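Local coordinates for protein FMN Adenylyltransferase (Candida glabrata, PDB 3FWK) that catalyses the transfer of an adenylyl group from ATP to FMN, the step that makes the flavin cofactor FAD, at residues Asn123-Thr128 with Leu136-Arg141. Residues are numbered along the deposited sequence; the frame is centred on the assembly and turned at random.
Sequences NFIEET and LYESDR
Ile125 and Leu136 make the apolar part of this contact, and they make it with single methyl groups: Ile125 CG2 lies 4.2 Å from Leu136 CD2, the two side chains crossing at about a right angle. The isoleucine sends CG2 toward the strand because that branch stands anti to its backbone N while CG1 turns back beside it (chi1 -68°). The same methyl comes within 4.2 Å of Glu138 OE2, a carboxylate oxygen. Phe111 of strand 107-111 touches Ile125, Leu136 and Glu138 alike, which places the contact beside the neighbouring strand.

This is the return half of a right-handed beta-alpha-beta crossover: strand 107-111 leads into helix 119-131, which packs back on the parallel strand 134-138 at the margin of the Rossmann-like sheet. Leu136 and Glu138, two residues apart, both start out toward the helix, whereas Tyr137 between them goes to the other face of the sheet and meets the ring of Phe154 edge-to-face.

The polar part runs through water. Glu126 OE2 and Glu138 OE2 are 4.7 Å apart, like charges whose repulsion is probably eased by the water between them. That water lies 2.6 Å from both Glu126 OE2 and Glu138 OE2 and bridges the two carboxylates; with more acceptors in reach than it has protons, which of them it donates to stays unsettled. Glu138 reaches it with a chain extended beyond CG.

Within the helix, Thr128 OG1 bonds to Phe124 O at 2.8 Å; that oxygen also accepts from Thr128 N, the two donors arriving from opposite faces of the carbonyl plane. Tyr65 OH bonds to the same hydroxyl.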
ATOM      1  N   ASN A 123      -0.412   1.641  14.108  1.00 11.09           N
ATOM      2  CA  ASN A 123       0.285   0.447  14.568  1.00 11.42           C
ATOM      3  C   ASN A 123       0.944  -0.256  13.371  1.00 10.52           C
ATOM      4  O   ASN A 123       2.092  -0.702  13.451  1.00 11.31           O
ATOM      5  CB  ASN A 123      -0.670  -0.529  15.222  1.00 11.06           C
ATOM      6  CG  ASN A 123      -1.189  -0.091  16.570  1.00 12.92           C
ATOM      7  OD1 ASN A 123      -0.645   0.825  17.202  1.00 15.02           O
ATOM      8  ND2 ASN A 123      -2.238  -0.769  17.038  1.00 13.41           N
ATOM      9  N   PHE A 124       0.201  -0.371  12.271  1.00 10.50           N
ATOM     10  CA  PHE A 124       0.684  -1.110  11.121  1.00 11.22           C
ATOM     11  C   PHE A 124       1.879  -0.421  10.465  1.00 10.27           C
ATOM     12  O   PHE A 124       2.822  -1.082  10.007  1.00 11.08           O
ATOM     13  CB  PHE A 124      -0.446  -1.275  10.132  1.00 11.21           C
ATOM     14  CG  PHE A 124      -0.034  -2.093   8.936  1.00 11.00           C
ATOM     15  CD1 PHE A 124       0.231  -3.450   9.088  1.00 12.54           C
ATOM     16  CD2 PHE A 124       0.151  -1.508   7.692  1.00 11.46           C
ATOM     17  CE1 PHE A 124       0.626  -4.237   8.007  1.00 13.05           C
ATOM     18  CE2 PHE A 124       0.598  -2.288   6.595  1.00 12.25           C
ATOM     19  CZ  PHE A 124       0.827  -3.650   6.782  1.00 12.63           C
ATOM     20  N   ILE A 125       1.858   0.915  10.409  1.00 10.73           N
ATOM     21  CA  ILE A 125       3.010   1.656   9.857  1.00 11.40           C
ATOM     22  C   ILE A 125       4.254   1.392  10.705  1.00 11.14           C
ATOM     23  O   ILE A 125       5.341   1.171  10.176  1.00 12.04           O
ATOM     24  CB  ILE A 125       2.682   3.145   9.756  1.00 12.02           C
ATOM     25  CG1 ILE A 125       1.588   3.350   8.677  1.00 13.40           C
ATOM     26  CG2 ILE A 125       3.946   3.948   9.474  1.00 13.98           C
ATOM     27  CD1 ILE A 125       0.935   4.734   8.725  1.00 13.92           C
ATOM     28  N   GLU A 126       4.095   1.392  12.021  1.00 11.34           N
ATOM     29  CA  GLU A 126       5.249   1.106  12.906  1.00 12.36           C
ATOM     30  C   GLU A 126       5.748  -0.335  12.720  1.00 12.18           C
ATOM     31  O   GLU A 126       6.960  -0.575  12.615  1.00 12.46           O
ATOM     32  CB  GLU A 126       4.803   1.364  14.341  1.00 14.04           C
ATOM     33  CG  GLU A 126       4.567   2.854  14.548  1.00 16.00           C
ATOM     34  CD  GLU A 126       3.652   3.211  15.726  1.00 19.04           C
ATOM     35  OE1 GLU A 126       3.365   2.334  16.568  1.00 25.16           O
ATOM     36  OE2 GLU A 126       3.177   4.374  15.775  1.00 20.10           O
ATOM     37  N   GLU A 127       4.809  -1.276  12.641  1.00 11.37           N
ATOM     38  CA  GLU A 127       5.166  -2.698  12.497  1.00 12.52           C
ATOM     39  C   GLU A 127       5.870  -2.932  11.190  1.00 12.27           C
ATOM     40  O   GLU A 127       6.870  -3.670  11.124  1.00 12.96           O
ATOM     41  CB  GLU A 127       3.884  -3.528  12.571  1.00 13.67           C
ATOM     42  CG  GLU A 127       3.281  -3.540  13.972  1.00 15.26           C
ATOM     43  CD  GLU A 127       1.763  -3.654  14.040  1.00 15.52           C
ATOM     44  OE1 GLU A 127       1.095  -3.997  13.008  1.00 15.68           O
ATOM     45  OE2 GLU A 127       1.199  -3.414  15.154  1.00 16.14           O
ATOM     46  N   THR A 128       5.390  -2.315  10.121  1.00 11.15           N
ATOM     47  CA  THR A 128       6.047  -2.512   8.849  1.00 12.18           C
ATOM     48  C   THR A 128       7.368  -1.778   8.724  1.00 11.29           C
ATOM     49  O   THR A 128       8.272  -2.267   8.038  1.00 11.17           O
ATOM     50  CB  THR A 128       5.111  -2.256   7.718  1.00 16.23           C
ATOM     51  OG1 THR A 128       4.552  -0.997   7.860  1.00 18.82           O
ATOM     52  CG2 THR A 128       3.941  -3.240   7.695  1.00 18.78           C
ATOM     53  N   LEU A 136      11.972   5.650   9.069  1.00 13.41           N
ATOM     54  CA  LEU A 136      10.719   6.355   9.020  1.00 14.00           C
ATOM     55  C   LEU A 136      10.864   7.777   9.565  1.00 13.92           C
ATOM     56  O   LEU A 136      11.347   7.992  10.659  1.00 20.65           O
ATOM     57  CB  LEU A 136       9.738   5.578   9.865  1.00 16.81           C
ATOM     58  CG  LEU A 136       8.363   6.134  10.064  1.00 19.58           C
ATOM     59  CD1 LEU A 136       7.723   6.181   8.707  1.00 18.00           C
ATOM     60  CD2 LEU A 136       7.557   5.295  11.081  1.00 20.08           C
ATOM     61  N   TYR A 137      10.405   8.732   8.769  1.00 12.69           N
ATOM     62  CA  TYR A 137      10.113  10.105   9.186  1.00 12.99           C
ATOM     63  C   TYR A 137       8.602  10.283   9.161  1.00 12.59           C
ATOM     64  O   TYR A 137       7.953   9.941   8.170  1.00 13.96           O
ATOM     65  CB  TYR A 137      10.755  11.100   8.248  1.00 14.38           C
ATOM     66  CG  TYR A 137      10.351  12.557   8.505  1.00 14.06           C
ATOM     67  CD1 TYR A 137      11.149  13.404   9.276  1.00 17.05           C
ATOM     68  CD2 TYR A 137       9.176  13.091   7.961  1.00 14.56           C
ATOM     69  CE1 TYR A 137      10.797  14.739   9.456  1.00 18.10           C
ATOM     70  CE2 TYR A 137       8.813  14.411   8.156  1.00 15.50           C
ATOM     71  CZ  TYR A 137       9.623  15.226   8.922  1.00 16.73           C
ATOM     72  OH  TYR A 137       9.281  16.552   9.098  1.00 18.64           O
ATOM     73  N   GLU A 138       8.046  10.840  10.229  1.00 13.23           N
ATOM     74  CA  GLU A 138       6.609  11.156  10.286  1.00 13.71           C
ATOM     75  C   GLU A 138       6.448  12.655  10.462  1.00 13.82           C
ATOM     76  O   GLU A 138       7.132  13.262  11.307  1.00 15.25           O
ATOM     77  CB  GLU A 138       5.907  10.438  11.488  1.00 16.18           C
ATOM     78  CG  GLU A 138       5.980   8.911  11.403  1.00 18.29           C
ATOM     79  CD  GLU A 138       5.039   8.222  12.362  1.00 20.39           C
ATOM     80  OE1 GLU A 138       4.611   8.874  13.331  1.00 27.26           O
ATOM     81  OE2 GLU A 138       4.700   7.028  12.154  1.00 20.78           O
ATOM     82  N   SER A 139       5.545  13.265   9.697  1.00 13.85           N
ATOM     83  CA  SER A 139       5.145  14.631   9.980  1.00 14.43           C
ATOM     84  C   SER A 139       4.425  14.687  11.319  1.00 14.64           C
ATOM     85  O   SER A 139       4.015  13.660  11.886  1.00 15.22           O
ATOM     86  CB  SER A 139       4.281  15.184   8.846  1.00 15.04           C
ATOM     87  OG  SER A 139       3.000  14.563   8.860  1.00 16.23           O
ATOM     88  N   ASP A 140       4.213  15.893  11.810  1.00 15.18           N
ATOM     89  CA  ASP A 140       3.668  16.034  13.148  1.00 15.56           C
ATOM     90  C   ASP A 140       2.159  16.031  13.123  1.00 15.00           C
ATOM     91  O   ASP A 140       1.555  16.990  12.656  1.00 16.27           O
ATOM     92  CB  ASP A 140       4.150  17.344  13.747  1.00 19.57           C
ATOM     93  CG  ASP A 140       3.706  17.531  15.161  1.00 21.89           C
ATOM     94  OD1 ASP A 140       2.944  16.751  15.781  1.00 21.57           O
ATOM     95  OD2 ASP A 140       4.200  18.548  15.715  1.00 27.43           O
ATOM     96  N   ARG A 141       1.528  14.990  13.691  1.00 13.73           N
ATOM     97  CA  ARG A 141       0.079  14.898  13.634  1.00 14.95           C
ATOM     98  C   ARG A 141      -0.637  15.992  14.413  1.00 15.04           C
ATOM     99  O   ARG A 141      -1.823  16.209  14.192  1.00 16.94           O
ATOM    100  CB  ARG A 141      -0.404  13.545  14.114  1.00 17.20           C
ATOM    101  CG  ARG A 141       0.074  13.202  15.531  1.00 18.40           C
ATOM    102  CD  ARG A 141      -0.904  13.646  16.633  1.00 22.66           C
ATOM    103  NE  ARG A 141      -1.989  12.669  16.708  1.00 20.55           N
ATOM    104  CZ  ARG A 141      -3.091  12.677  17.485  1.00 18.49           C
ATOM    105  NH1 ARG A 141      -3.428  13.695  18.229  1.00 18.72           N
ATOM    106  NH2 ARG A 141      -3.892  11.620  17.450  1.00 19.27           N
TER
HETATM  107  O   HOH W   1       3.003   6.208  13.926  1.00 21.03           O